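Local coordinates for putative methyl-accepting chemotaxis signal transduction protein (Campylobacter jejuni subsp. jejuni serotype O:2, PDB 4XMQ) that probably senses chemical signals through a Cache-type ligand-binding region and passes them on to the chemotaxis machinery, at residues I56-I61 and L83-G88; T122-V127 and Y143-Y148; Q138-Y143 and G158-S163. One frame throughout, in Å; residues are numbered along the deposited sequence. Where two conformers were deposited one is given.

All three contacts reach the same six-stranded antiparallel sheet, in the region assigned to the first PDC sensor domain. Contact 1 comes first along the chain, where the start of the neighbouring helix 58-76 meets strand 80-84 and the turn at Leu85-Gly88. Contacts 2 and 3 follow with alternating segments: strand 138-149 pairs with 126-133 in contact 2 and with 152-162 in contact 3, and Tyr143 serves both. Their centres lie about 15 Å apart; contact 1 is centred about 17 Å from contact 2 and 22 Å from contact 3. Leu83 of contact 1 packs on one conformer of Ile147 of contact 2, and the sheet is what connects the three contacts.

Contact 1: I56-I61 and L83-G88; sequences ITEENI and LGLNNG
Ile61, in the first turn of helix 58-76, carries the apolar part of this contact by offering two branches to two different leucines. Its CG2 meets CD2 of Leu83 at 4.2 Å, and its CD1 reaches CD2 of Leu85, also at 4.2 Å. Beside them the aliphatic part of Glu58 adds a looser touch, CG lying 4.4 Å from Leu85 CD1. Ile61, Leu83 and Leu85 are all buried.

The polar part lies farther out, where Glu58 is partly exposed and Asn87 exposed. Glu58 runs extended beyond CG (chi2 177°), which carries its carboxylate past the leucine to Asn87, whose side chain comes from the opposite direction. Asn87 ND2 donates to Glu58 OE2 at 2.7 Å, but the bond is weak, bent to 125° at the hydrogen. The carboxylate and amide planes stand 81° apart, close to perpendicular. Stronger polar partners come from Lys89: its ammonium group makes a salt bridge with Glu58 OE1, while its backbone N bonds to Asn87 OD1.

Local bonds shape each partner. Thr57 is the N-cap, its OG1 accepting from Asn60 N at 3.1 Å. On the other segment, residues Leu85 to Gly88 form a type I turn closed by Gly88 N to Leu85 O at 2.8 Å, and this turn presents Asn87 to Glu58.

The contact thus joins a buried hydrocarbon patch to a polar, more exposed side. There the carboxylate of Glu58 is held between Lys89 and the Asn87 amide at the turn; its negative charge is probably compensated chiefly by the lysine salt bridge, the amide N-H adding a weak bond.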
ATOM      1  N   ILE B  56      11.860 -16.984  27.910  1.00 28.14           N
ATOM      2  CA  ILE B  56      11.521 -16.958  29.356  1.00 40.85           C
ATOM      3  C   ILE B  56      12.539 -16.268  30.245  1.00 38.26           C
ATOM      4  O   ILE B  56      12.256 -16.069  31.404  1.00 53.04           O
ATOM      5  CB  ILE B  56      11.141 -18.349  29.991  1.00 36.80           C
ATOM      6  CG1 ILE B  56      12.049 -19.449  29.503  1.00 41.22           C
ATOM      7  CG2 ILE B  56       9.673 -18.671  29.803  1.00 42.97           C
ATOM      8  CD1 ILE B  56      13.372 -19.487  30.232  1.00 47.17           C
ATOM      9  N   THR B  57      13.703 -15.893  29.727  1.00 32.04           N
ATOM     10  CA  THR B  57      14.588 -14.968  30.470  1.00 29.18           C
ATOM     11  C   THR B  57      14.814 -13.682  29.677  1.00 28.34           C
ATOM     12  O   THR B  57      14.734 -13.677  28.456  1.00 25.85           O
ATOM     13  CB  THR B  57      15.962 -15.586  30.800  1.00 32.53           C
ATOM     14  OG1 THR B  57      16.714 -15.754  29.604  1.00 31.76           O
ATOM     15  CG2 THR B  57      15.811 -16.955  31.502  1.00 38.15           C
ATOM     16  N   GLU B  58      15.062 -12.586  30.375  1.00 28.15           N
ATOM     17  CA  GLU B  58      15.311 -11.317  29.705  1.00 29.75           C
ATOM     18  C   GLU B  58      16.500 -11.390  28.760  1.00 24.82           C
ATOM     19  O   GLU B  58      16.456 -10.845  27.639  1.00 23.09           O
ATOM     20  CB  GLU B  58      15.444 -10.183  30.713  1.00 29.18           C
ATOM     21  CG  GLU B  58      14.116  -9.866  31.412  1.00 36.39           C
ATOM     22  CD  GLU B  58      14.257  -8.788  32.467  1.00 39.17           C
ATOM     23  OE1 GLU B  58      15.370  -8.231  32.553  1.00 32.35           O
ATOM     24  OE2 GLU B  58      13.265  -8.487  33.189  1.00 43.01           O
ATOM     25  N   GLU B  59      17.533 -12.145  29.138  1.00 25.19           N
ATOM     26  CA  GLU B  59      18.696 -12.273  28.300  1.00 27.77           C
ATOM     27  C   GLU B  59      18.285 -12.988  26.991  1.00 25.12           C
ATOM     28  O   GLU B  59      18.697 -12.604  25.892  1.00 23.39           O
ATOM     29  CB  GLU B  59      19.795 -13.059  29.051  1.00 30.98           C
ATOM     30  CG  GLU B  59      21.031 -13.354  28.239  1.00 39.76           C
ATOM     31  CD  GLU B  59      22.081 -14.124  29.028  1.00 51.59           C
ATOM     32  OE1 GLU B  59      21.724 -14.944  29.901  1.00 57.97           O
ATOM     33  OE2 GLU B  59      23.264 -13.906  28.763  1.00 55.58           O
ATOM     34  N   ASN B  60      17.516 -14.071  27.113  1.00 22.06           N
ATOM     35  CA  ASN B  60      17.087 -14.807  25.940  1.00 21.54           C
ATOM     36  C   ASN B  60      16.144 -13.956  25.048  1.00 20.82           C
ATOM     37  O   ASN B  60      16.227 -13.997  23.821  1.00 21.16           O
ATOM     38  CB  ASN B  60      16.426 -16.128  26.345  1.00 24.59           C
ATOM     39  CG  ASN B  60      17.440 -17.155  26.840  1.00 31.74           C
ATOM     40  OD1 ASN B  60      18.640 -16.906  26.865  1.00 38.30           O
ATOM     41  ND2 ASN B  60      16.959 -18.321  27.174  1.00 39.32           N
ATOM     42  N   ILE B  61      15.291 -13.173  25.691  1.00 20.23           N
ATOM     43  CA  ILE B  61      14.394 -12.307  24.953  1.00 18.73           C
ATOM     44  C   ILE B  61      15.189 -11.284  24.123  1.00 19.83           C
ATOM     45  O   ILE B  61      14.960 -11.086  22.929  1.00 19.00           O
ATOM     46  CB  ILE B  61      13.388 -11.629  25.888  1.00 19.84           C
ATOM     47  CG1 ILE B  61      12.334 -12.631  26.350  1.00 22.96           C
ATOM     48  CG2 ILE B  61      12.718 -10.459  25.194  1.00 18.49           C
ATOM     49  CD1 ILE B  61      11.474 -12.195  27.512  1.00 25.22           C
ATOM     50  N   LEU B  83       8.557  -4.941  22.168  1.00 14.29           N
ATOM     51  CA  LEU B  83       7.863  -5.951  22.981  1.00 13.15           C
ATOM     52  C   LEU B  83       7.834  -5.495  24.420  1.00 14.11           C
ATOM     53  O   LEU B  83       8.877  -5.303  25.011  1.00 17.40           O
ATOM     54  CB  LEU B  83       8.572  -7.277  22.888  1.00 13.94           C
ATOM     55  CG  LEU B  83       7.917  -8.415  23.720  1.00 14.30           C
ATOM     56  CD1 LEU B  83       6.550  -8.797  23.211  1.00 16.71           C
ATOM     57  CD2 LEU B  83       8.817  -9.635  23.746  1.00 17.39           C
ATOM     58  N   GLY B  84       6.654  -5.224  24.930  1.00 13.96           N
ATOM     59  CA  GLY B  84       6.483  -4.834  26.326  1.00 17.10           C
ATOM     60  C   GLY B  84       6.317  -6.050  27.203  1.00 20.99           C
ATOM     61  O   GLY B  84       5.489  -6.902  26.944  1.00 17.46           O
ATOM     62  N   LEU B  85       7.013  -6.036  28.335  1.00 26.56           N
ATOM     63  CA  LEU B  85       6.877  -7.062  29.363  1.00 28.43           C
ATOM     64  C   LEU B  85       6.029  -6.646  30.566  1.00 26.14           C
ATOM     65  O   LEU B  85       5.898  -5.452  30.873  1.00 30.73           O
ATOM     66  CB  LEU B  85       8.289  -7.460  29.832  1.00 28.73           C
ATOM     67  CG  LEU B  85       9.282  -7.874  28.744  1.00 25.97           C
ATOM     68  CD1 LEU B  85      10.627  -8.284  29.334  1.00 28.60           C
ATOM     69  CD2 LEU B  85       8.743  -8.965  27.822  1.00 32.56           C
ATOM     70  N   ASN B  86       5.536  -7.642  31.308  1.00 37.11           N
ATOM     71  CA  ASN B  86       4.741  -7.417  32.537  1.00 35.41           C
ATOM     72  C   ASN B  86       5.413  -6.564  33.593  1.00 41.85           C
ATOM     73  O   ASN B  86       4.721  -5.801  34.315  1.00 41.56           O
ATOM     74  CB  ASN B  86       4.343  -8.748  33.146  1.00 51.26           C
ATOM     75  CG  ASN B  86       3.447  -8.592  34.367  1.00 66.90           C
ATOM     76  OD1 ASN B  86       2.468  -7.807  34.362  1.00 43.30           O
ATOM     77  ND2 ASN B  86       3.769  -9.339  35.430  1.00 72.80           N
ATOM     78  N   ASN B  87       6.736  -6.707  33.731  1.00 34.29           N
ATOM     79  CA  ASN B  87       7.506  -5.926  34.666  1.00 33.07           C
ATOM     80  C   ASN B  87       7.698  -4.482  34.229  1.00 36.12           C
ATOM     81  O   ASN B  87       8.340  -3.666  34.939  1.00 42.49           O
ATOM     82  CB  ASN B  87       8.852  -6.619  34.938  1.00 37.01           C
ATOM     83  CG  ASN B  87       9.715  -6.821  33.683  1.00 39.73           C
ATOM     84  OD1 ASN B  87       9.489  -6.233  32.648  1.00 38.97           O
ATOM     85  ND2 ASN B  87      10.728  -7.656  33.811  1.00 46.47           N
ATOM     86  N   GLY B  88       7.142  -4.158  33.053  1.00 37.70           N
ATOM     87  CA  GLY B  88       7.160  -2.800  32.567  1.00 34.85           C
ATOM     88  C   GLY B  88       8.303  -2.545  31.619  1.00 34.13           C
ATOM     89  O   GLY B  88       8.352  -1.453  31.045  1.00 35.69           O
TER

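Contact 2: T122-V127 and Y143-Y148; sequences TNDIFV and YSKAIY
Phe126 and Ser144 form a hydrogen-bonded antiparallel pair, each supplying both a donor and an acceptor. Phe126 N gives to Ser144 O at 2.8 Å, nearly straight at 166°, and Ser144 N returns a bond to Phe126 O at 2.9 Å. Water 3 donates both its protons here, to Phe126 O at 2.9 Å and to Ser144 OG at 2.8 Å. Phe126 O therefore has two donors, while the serine hydroxyl also bonds to Trp115 O.

Nearer residue 122 the backbones separate and solvent fills in. Water 2 accepts from Ala146 N at 2.9 Å and is also bonded to Asp124 O; water 1 links Thr122 O to the hydroxyl of Tyr148, arriving in the plane of that ring. Lys145 reaches across this wider end. A bend at its last torsion (chi4 -66°) turns NZ onto Asn123 O at 3.0 Å, where it sits above the carbonyl plane, 36° out of it. Glu44 adds a long, weak ion pair to NZ, while Asp124 makes its salt bridge with Arg41.

Next to this polar network, Val127 lies alongside Tyr143, pointing the same way, with CG1 3.9 Å from ring atom CE2. The tyrosine hydroxyl is bonded to Asn36.

These strands form one hairpin, with 152-162 continuing the sheet beyond 143-148. Val127, Tyr143 and Ile147 pack on the long helix 9-48, whereas Phe126 and Ser144, on the other face, meet Glu118 and Ala119 of the preceding loop.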
ATOM      1  N   THR B 122      -8.042  -8.705  24.102  1.00 35.92           N
ATOM      2  CA  THR B 122      -8.495  -9.202  22.831  1.00 27.65           C
ATOM      3  C   THR B 122      -7.592 -10.284  22.248  1.00 31.97           C
ATOM      4  O   THR B 122      -6.424 -10.354  22.528  1.00 31.93           O
ATOM      5  CB  THR B 122      -8.717  -8.070  21.786  1.00 29.81           C
ATOM      6  OG1 THR B 122      -9.190  -8.637  20.553  1.00 34.75           O
ATOM      7  CG2 THR B 122      -7.393  -7.301  21.449  1.00 30.99           C
ATOM      8  N   ASN B 123      -8.177 -11.041  21.345  1.00 34.80           N
ATOM      9  CA  ASN B 123      -7.609 -12.151  20.678  1.00 36.19           C
ATOM     10  C   ASN B 123      -6.745 -11.782  19.458  1.00 40.30           C
ATOM     11  O   ASN B 123      -5.991 -12.622  18.949  1.00 40.55           O
ATOM     12  CB  ASN B 123      -8.826 -12.966  20.177  1.00 45.59           C
ATOM     13  CG  ASN B 123      -8.507 -14.397  19.950  1.00 42.73           C
ATOM     14  OD1 ASN B 123      -7.459 -14.882  20.366  1.00 66.75           O
ATOM     15  ND2 ASN B 123      -9.430 -15.104  19.317  1.00 38.93           N
ATOM     16  N   ASP B 124      -6.915 -10.570  18.930  1.00 36.59           N
ATOM     17  CA  ASP B 124      -6.274 -10.206  17.676  1.00 32.66           C
ATOM     18  C   ASP B 124      -5.619  -8.815  17.891  1.00 33.25           C
ATOM     19  O   ASP B 124      -5.297  -8.377  19.034  1.00 32.90           O
ATOM     20  CB  ASP B 124      -7.286 -10.229  16.479  1.00 46.25           C
ATOM     21  CG  ASP B 124      -6.592 -10.257  15.038  1.00 42.93           C
ATOM     22  OD1 ASP B 124      -5.739 -11.145  14.727  1.00 41.48           O
ATOM     23  OD2 ASP B 124      -6.910  -9.343  14.227  1.00 39.01           O
ATOM     24  N   ILE B 125      -5.448  -8.106  16.789  0.67 24.40           N
ATOM     25  CA  ILE B 125      -4.691  -6.863  16.792  0.67 19.36           C
ATOM     26  C   ILE B 125      -5.559  -5.770  17.402  0.67 19.21           C
ATOM     27  O   ILE B 125      -6.781  -5.672  17.100  0.67 24.11           O
ATOM     28  CB  ILE B 125      -4.293  -6.443  15.351  0.67 20.00           C
ATOM     29  CG1 ILE B 125      -3.534  -7.550  14.607  0.67 21.94           C
ATOM     30  CG2 ILE B 125      -3.485  -5.158  15.397  0.67 19.84           C
ATOM     31  CD1 ILE B 125      -2.224  -7.968  15.261  0.67 23.58           C
ATOM     32  N   PHE B 126      -4.960  -4.961  18.254  1.00 15.65           N
ATOM     33  CA  PHE B 126      -5.542  -3.759  18.721  1.00 16.78           C
ATOM     34  C   PHE B 126      -4.959  -2.600  17.892  1.00 16.80           C
ATOM     35  O   PHE B 126      -3.717  -2.422  17.844  1.00 16.40           O
ATOM     36  CB  PHE B 126      -5.345  -3.505  20.198  1.00 20.55           C
ATOM     37  CG  PHE B 126      -5.980  -2.232  20.674  1.00 19.44           C
ATOM     38  CD1 PHE B 126      -7.368  -2.142  20.800  1.00 21.66           C
ATOM     39  CD2 PHE B 126      -5.231  -1.136  20.975  1.00 19.98           C
ATOM     40  CE1 PHE B 126      -7.937  -0.941  21.230  1.00 20.17           C
ATOM     41  CE2 PHE B 126      -5.795   0.045  21.378  1.00 25.28           C
ATOM     42  CZ  PHE B 126      -7.163   0.130  21.514  1.00 21.80           C
ATOM     43  N   VAL B 127      -5.832  -1.810  17.250  1.00 18.30           N
ATOM     44  CA  VAL B 127      -5.411  -0.655  16.520  1.00 17.45           C
ATOM     45  C   VAL B 127      -5.654   0.569  17.361  1.00 18.09           C
ATOM     46  O   VAL B 127      -6.845   0.918  17.669  1.00 23.30           O
ATOM     47  CB  VAL B 127      -6.135  -0.515  15.171  1.00 17.95           C
ATOM     48  CG1 VAL B 127      -5.645   0.712  14.396  1.00 23.64           C
ATOM     49  CG2 VAL B 127      -6.058  -1.733  14.343  1.00 16.53           C
ATOM     50  N   TYR B 143      -0.042  -0.392  16.272  1.00 12.50           N
ATOM     51  CA  TYR B 143      -0.724  -1.692  16.202  1.00 12.06           C
ATOM     52  C   TYR B 143      -0.115  -2.543  17.311  1.00 14.76           C
ATOM     53  O   TYR B 143       1.093  -2.523  17.506  1.00 15.42           O
ATOM     54  CB  TYR B 143      -0.576  -2.342  14.863  1.00 12.93           C
ATOM     55  CG  TYR B 143      -1.033  -1.465  13.740  1.00 13.63           C
ATOM     56  CD1 TYR B 143      -0.203  -0.508  13.197  1.00 15.01           C
ATOM     57  CD2 TYR B 143      -2.322  -1.553  13.239  1.00 16.50           C
ATOM     58  CE1 TYR B 143      -0.633   0.324  12.174  1.00 13.36           C
ATOM     59  CE2 TYR B 143      -2.762  -0.737  12.221  1.00 14.62           C
ATOM     60  CZ  TYR B 143      -1.923   0.236  11.715  1.00 13.91           C
ATOM     61  OH  TYR B 143      -2.335   1.045  10.694  1.00 13.68           O
ATOM     62  N   SER B 144      -0.938  -3.296  18.021  1.00 14.38           N
ATOM     63  CA  SER B 144      -0.381  -4.124  19.125  1.00 14.54           C
ATOM     64  C   SER B 144      -1.100  -5.471  19.198  1.00 16.43           C
ATOM     65  O   SER B 144      -2.258  -5.601  18.785  1.00 15.90           O
ATOM     66  CB  SER B 144      -0.392  -3.381  20.451  1.00 14.78           C
ATOM     67  OG  SER B 144      -1.708  -2.957  20.812  1.00 14.94           O
ATOM     68  N   LYS B 145      -0.406  -6.458  19.729  1.00 15.43           N
ATOM     69  CA  LYS B 145      -0.931  -7.824  19.872  1.00 16.49           C
ATOM     70  C   LYS B 145      -0.259  -8.530  21.037  1.00 15.72           C
ATOM     71  O   LYS B 145       0.950  -8.509  21.134  1.00 15.95           O
ATOM     72  CB  LYS B 145      -0.748  -8.685  18.625  1.00 16.33           C
ATOM     73  CG  LYS B 145      -1.596  -9.972  18.701  1.00 22.68           C
ATOM     74  CD  LYS B 145      -1.537 -10.835  17.486  1.00 30.08           C
ATOM     75  CE  LYS B 145      -2.792 -11.649  17.306  1.00 38.46           C
ATOM     76  NZ  LYS B 145      -3.057 -12.664  18.331  1.00 30.28           N
ATOM     77  N   ALA B 146      -1.047  -9.127  21.919  1.00 17.55           N
ATOM     78  CA  ALA B 146      -0.515  -9.972  22.981  1.00 15.24           C
ATOM     79  C   ALA B 146       0.112 -11.239  22.444  1.00 18.47           C
ATOM     80  O   ALA B 146      -0.515 -11.935  21.644  1.00 20.64           O
ATOM     81  CB  ALA B 146      -1.609 -10.281  23.975  1.00 19.33           C
ATOM     82  N   ILE B 147       1.335 -11.548  22.880  0.61 16.13           N
ATOM     83  CA  ILE B 147       2.053 -12.723  22.430  0.61 18.06           C
ATOM     84  C   ILE B 147       2.008 -13.760  23.521  0.61 17.88           C
ATOM     85  O   ILE B 147       2.463 -13.520  24.644  0.61 17.56           O
ATOM     86  CB  ILE B 147       3.540 -12.422  22.159  0.61 20.45           C
ATOM     87  CG1 ILE B 147       3.669 -11.433  21.006  0.61 24.10           C
ATOM     88  CG2 ILE B 147       4.312 -13.713  21.879  0.61 22.11           C
ATOM     89  CD1 ILE B 147       5.096 -11.150  20.611  0.61 24.43           C
ATOM     90  N   TYR B 148       1.498 -14.935  23.148  1.00 20.10           N
ATOM     91  CA  TYR B 148       1.380 -16.071  24.030  1.00 22.68           C
ATOM     92  C   TYR B 148       2.281 -17.169  23.490  1.00 19.88           C
ATOM     93  O   TYR B 148       2.420 -17.328  22.243  1.00 22.67           O
ATOM     94  CB  TYR B 148      -0.069 -16.584  24.066  1.00 22.47           C
ATOM     95  CG  TYR B 148      -1.024 -15.632  24.753  1.00 23.28           C
ATOM     96  CD1 TYR B 148      -1.653 -14.643  24.031  1.00 25.73           C
ATOM     97  CD2 TYR B 148      -1.262 -15.704  26.113  1.00 23.32           C
ATOM     98  CE1 TYR B 148      -2.507 -13.737  24.630  1.00 25.13           C
ATOM     99  CE2 TYR B 148      -2.091 -14.774  26.752  1.00 26.88           C
ATOM    100  CZ  TYR B 148      -2.718 -13.799  25.984  1.00 29.14           C
ATOM    101  OH  TYR B 148      -3.552 -12.890  26.571  1.00 32.44           O
TER
HETATM  102  O   HOH W   1      -5.082 -11.364  24.920  1.00 33.46           O
HETATM  103  O   HOH W   2      -3.902  -9.199  21.381  1.00 22.26           O
HETATM  104  O   HOH W   3      -2.200  -0.543  19.381  1.00 17.50           O

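Contact 3: Q138-Y143 and G158-S163; sequences QYVITY and GVDIPS
Antiparallel strands 138-143 and 158-162 meet most closely around the pairs Thr142-Asp160 and Tyr143-Val159; their axes approach to 4.6 Å, with directions 146° apart, and the pairing opens toward residues 138 and 163. At the close end Tyr143 N bonds to Val159 O and Val159 N to Tyr143 O, each 2.8 Å long. Ile161 N still reaches Ile141 O at 2.9 Å, but the return bond is replaced by water 5, which accepts from Ile141 N and donates to Ile161 O. Farther along, water 4 makes the same kind of bridge, taking the N-H of Ser163 and giving a proton to Tyr139 O.

That carbonyl has a second donor in the hydroxyl of Ser163, whose OG lies 2.8 Å away. On the face with Thr142, the threonine and Asp160 lie side by side. Thr142 OG1 points away from its own carbonyl carbon (chi1 -58°) and donates to Asp160 OD1 at 2.8 Å, coming from above the carboxylate plane, 49° out of it. The carboxylate is held further by Tyr82 at OD1 and Asn80 at OD2, so both oxygens have partners.

The other face is mostly apolar, though the Tyr143 hydroxyl bonds to Asn36. Ile161 crosses Tyr143 at about a right angle, with CG1 3.9 Å from ring atom CE1. Ile141 CD1 packs 3.7 Å from Ser163 CA, close to the start of helix 163-172.

One face carries a buried, hydrogen-bonded carboxylate, the other mainly hydrocarbon. Three donors probably stabilise the negative charge of Asp160 on this buried face of the sheet. Where the strands spread, two waters satisfy the backbone groups.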
ATOM      1  N   GLN B 138       4.348  14.570  16.732  1.00 27.15           N
ATOM      2  CA  GLN B 138       3.667  14.074  15.535  1.00 29.59           C
ATOM      3  C   GLN B 138       2.619  13.023  15.877  1.00 24.13           C
ATOM      4  O   GLN B 138       2.477  12.566  17.035  1.00 24.21           O
ATOM      5  CB  GLN B 138       4.669  13.566  14.460  1.00 32.08           C
ATOM      6  CG  GLN B 138       5.933  12.991  15.005  1.00 46.81           C
ATOM      7  CD  GLN B 138       6.559  12.007  14.040  1.00 64.54           C
ATOM      8  OE1 GLN B 138       6.641  12.268  12.841  1.00 92.43           O
ATOM      9  NE2 GLN B 138       6.982  10.870  14.550  1.00 68.59           N
ATOM     10  N   TYR B 139       1.802  12.740  14.849  1.00 22.52           N
ATOM     11  CA  TYR B 139       0.825  11.683  14.916  1.00 21.63           C
ATOM     12  C   TYR B 139       1.520  10.341  15.044  1.00 23.42           C
ATOM     13  O   TYR B 139       2.535  10.086  14.342  1.00 23.47           O
ATOM     14  CB  TYR B 139      -0.061  11.688  13.667  1.00 19.57           C
ATOM     15  CG  TYR B 139      -1.285  12.641  13.839  1.00 22.21           C
ATOM     16  CD1 TYR B 139      -2.389  12.225  14.524  1.00 16.99           C
ATOM     17  CD2 TYR B 139      -1.247  13.972  13.363  1.00 19.64           C
ATOM     18  CE1 TYR B 139      -3.494  13.048  14.708  1.00 19.78           C
ATOM     19  CE2 TYR B 139      -2.341  14.807  13.563  1.00 17.85           C
ATOM     20  CZ  TYR B 139      -3.452  14.346  14.237  1.00 20.03           C
ATOM     21  OH  TYR B 139      -4.574  15.116  14.450  1.00 20.50           O
ATOM     22  N   VAL B 140       0.943   9.481  15.889  1.00 21.46           N
ATOM     23  CA  VAL B 140       1.439   8.105  16.077  1.00 19.82           C
ATOM     24  C   VAL B 140       0.337   7.114  15.660  1.00 20.64           C
ATOM     25  O   VAL B 140      -0.837   7.322  15.925  1.00 17.17           O
ATOM     26  CB  VAL B 140       1.837   7.913  17.543  1.00 20.83           C
ATOM     27  CG1 VAL B 140       2.303   6.473  17.762  1.00 20.07           C
ATOM     28  CG2 VAL B 140       2.958   8.887  17.902  1.00 24.27           C
ATOM     29  N   ILE B 141       0.729   6.112  14.907  1.00 16.74           N
ATOM     30  CA  ILE B 141      -0.156   5.073  14.433  1.00 14.34           C
ATOM     31  C   ILE B 141       0.358   3.717  14.909  1.00 15.69           C
ATOM     32  O   ILE B 141       1.364   3.208  14.396  1.00 16.24           O
ATOM     33  CB  ILE B 141      -0.270   5.111  12.909  1.00 19.68           C
ATOM     34  CG1 ILE B 141      -0.795   6.479  12.409  1.00 18.59           C
ATOM     35  CG2 ILE B 141      -1.182   3.980  12.453  1.00 19.21           C
ATOM     36  CD1 ILE B 141      -1.054   6.632  10.957  1.00 18.14           C
ATOM     37  N   THR B 142      -0.268   3.185  15.945  1.00 14.73           N
ATOM     38  CA  THR B 142       0.216   1.978  16.624  1.00 13.89           C
ATOM     39  C   THR B 142      -0.686   0.754  16.457  1.00 14.71           C
ATOM     40  O   THR B 142      -1.934   0.849  16.537  1.00 14.91           O
ATOM     41  CB  THR B 142       0.422   2.266  18.097  1.00 15.08           C
ATOM     42  OG1 THR B 142       1.348   3.338  18.245  1.00 16.44           O
ATOM     43  CG2 THR B 142       0.896   1.042  18.863  1.00 17.46           C
ATOM     44  N   TYR B 143      -0.042  -0.392  16.272  1.00 12.50           N
ATOM     45  CA  TYR B 143      -0.724  -1.692  16.202  1.00 12.06           C
ATOM     46  C   TYR B 143      -0.115  -2.543  17.311  1.00 14.76           C
ATOM     47  O   TYR B 143       1.093  -2.523  17.506  1.00 15.42           O
ATOM     48  CB  TYR B 143      -0.576  -2.342  14.863  1.00 12.93           C
ATOM     49  CG  TYR B 143      -1.033  -1.465  13.740  1.00 13.63           C
ATOM     50  CD1 TYR B 143      -0.203  -0.508  13.197  1.00 15.01           C
ATOM     51  CD2 TYR B 143      -2.322  -1.553  13.239  1.00 16.50           C
ATOM     52  CE1 TYR B 143      -0.633   0.324  12.174  1.00 13.36           C
ATOM     53  CE2 TYR B 143      -2.762  -0.737  12.221  1.00 14.62           C
ATOM     54  CZ  TYR B 143      -1.923   0.236  11.715  1.00 13.91           C
ATOM     55  OH  TYR B 143      -2.335   1.045  10.694  1.00 13.68           O
ATOM     56  N   GLY B 158       4.251  -4.275  19.965  1.00 12.71           N
ATOM     57  CA  GLY B 158       3.787  -2.996  19.443  1.00 12.06           C
ATOM     58  C   GLY B 158       4.548  -2.626  18.179  1.00 11.72           C
ATOM     59  O   GLY B 158       5.760  -2.879  18.067  1.00 11.92           O
ATOM     60  N   VAL B 159       3.836  -2.035  17.235  1.00 13.37           N
ATOM     61  CA  VAL B 159       4.383  -1.569  15.978  1.00 12.63           C
ATOM     62  C   VAL B 159       3.895  -0.160  15.676  1.00 12.97           C
ATOM     63  O   VAL B 159       2.669   0.045  15.653  1.00 13.25           O
ATOM     64  CB  VAL B 159       3.959  -2.492  14.820  1.00 13.45           C
ATOM     65  CG1 VAL B 159       4.440  -1.958  13.486  1.00 14.40           C
ATOM     66  CG2 VAL B 159       4.486  -3.926  15.040  1.00 14.15           C
ATOM     67  N   ASP B 160       4.799   0.794  15.555  1.00 14.09           N
ATOM     68  CA  ASP B 160       4.423   2.156  15.169  1.00 14.77           C
ATOM     69  C   ASP B 160       4.785   2.342  13.706  1.00 13.93           C
ATOM     70  O   ASP B 160       5.939   2.182  13.343  1.00 13.61           O
ATOM     71  CB  ASP B 160       5.181   3.219  15.988  1.00 13.13           C
ATOM     72  CG  ASP B 160       4.947   3.130  17.482  1.00 16.08           C
ATOM     73  OD1 ASP B 160       3.972   2.523  17.921  1.00 17.48           O
ATOM     74  OD2 ASP B 160       5.805   3.697  18.214  1.00 18.92           O
ATOM     75  N   ILE B 161       3.766   2.652  12.876  1.00 14.06           N
ATOM     76  CA  ILE B 161       3.968   2.969  11.463  1.00 14.22           C
ATOM     77  C   ILE B 161       3.955   4.469  11.240  1.00 18.08           C
ATOM     78  O   ILE B 161       3.090   5.120  11.777  1.00 18.74           O
ATOM     79  CB  ILE B 161       2.946   2.288  10.575  1.00 16.36           C
ATOM     80  CG1 ILE B 161       2.946   0.772  10.804  1.00 15.51           C
ATOM     81  CG2 ILE B 161       3.175   2.628   9.083  1.00 18.65           C
ATOM     82  CD1 ILE B 161       4.248   0.095  10.483  1.00 15.46           C
ATOM     83  N   PRO B 162       4.908   5.002  10.455  1.00 17.41           N
ATOM     84  CA  PRO B 162       5.004   6.488  10.295  1.00 19.62           C
ATOM     85  C   PRO B 162       3.715   7.076   9.800  1.00 21.05           C
ATOM     86  O   PRO B 162       3.151   6.637   8.768  1.00 17.65           O
ATOM     87  CB  PRO B 162       6.114   6.677   9.263  1.00 20.35           C
ATOM     88  CG  PRO B 162       6.963   5.434   9.389  1.00 23.30           C
ATOM     89  CD  PRO B 162       6.025   4.309   9.751  1.00 21.49           C
ATOM     90  N   SER B 163       3.232   8.076  10.513  1.00 22.84           N
ATOM     91  CA  SER B 163       1.957   8.662  10.155  1.00 21.60           C
ATOM     92  C   SER B 163       2.061   9.400   8.834  1.00 20.12           C
ATOM     93  O   SER B 163       1.071   9.510   8.119  1.00 20.42           O
ATOM     94  CB  SER B 163       1.449   9.603  11.256  1.00 22.75           C
ATOM     95  OG  SER B 163       2.427  10.554  11.603  1.00 23.90           O
TER
HETATM   96  O   HOH W   4       4.455   8.509  13.149  1.00 25.53           O
HETATM   97  O   HOH W   5       3.577   5.990  14.376  1.00 19.05           O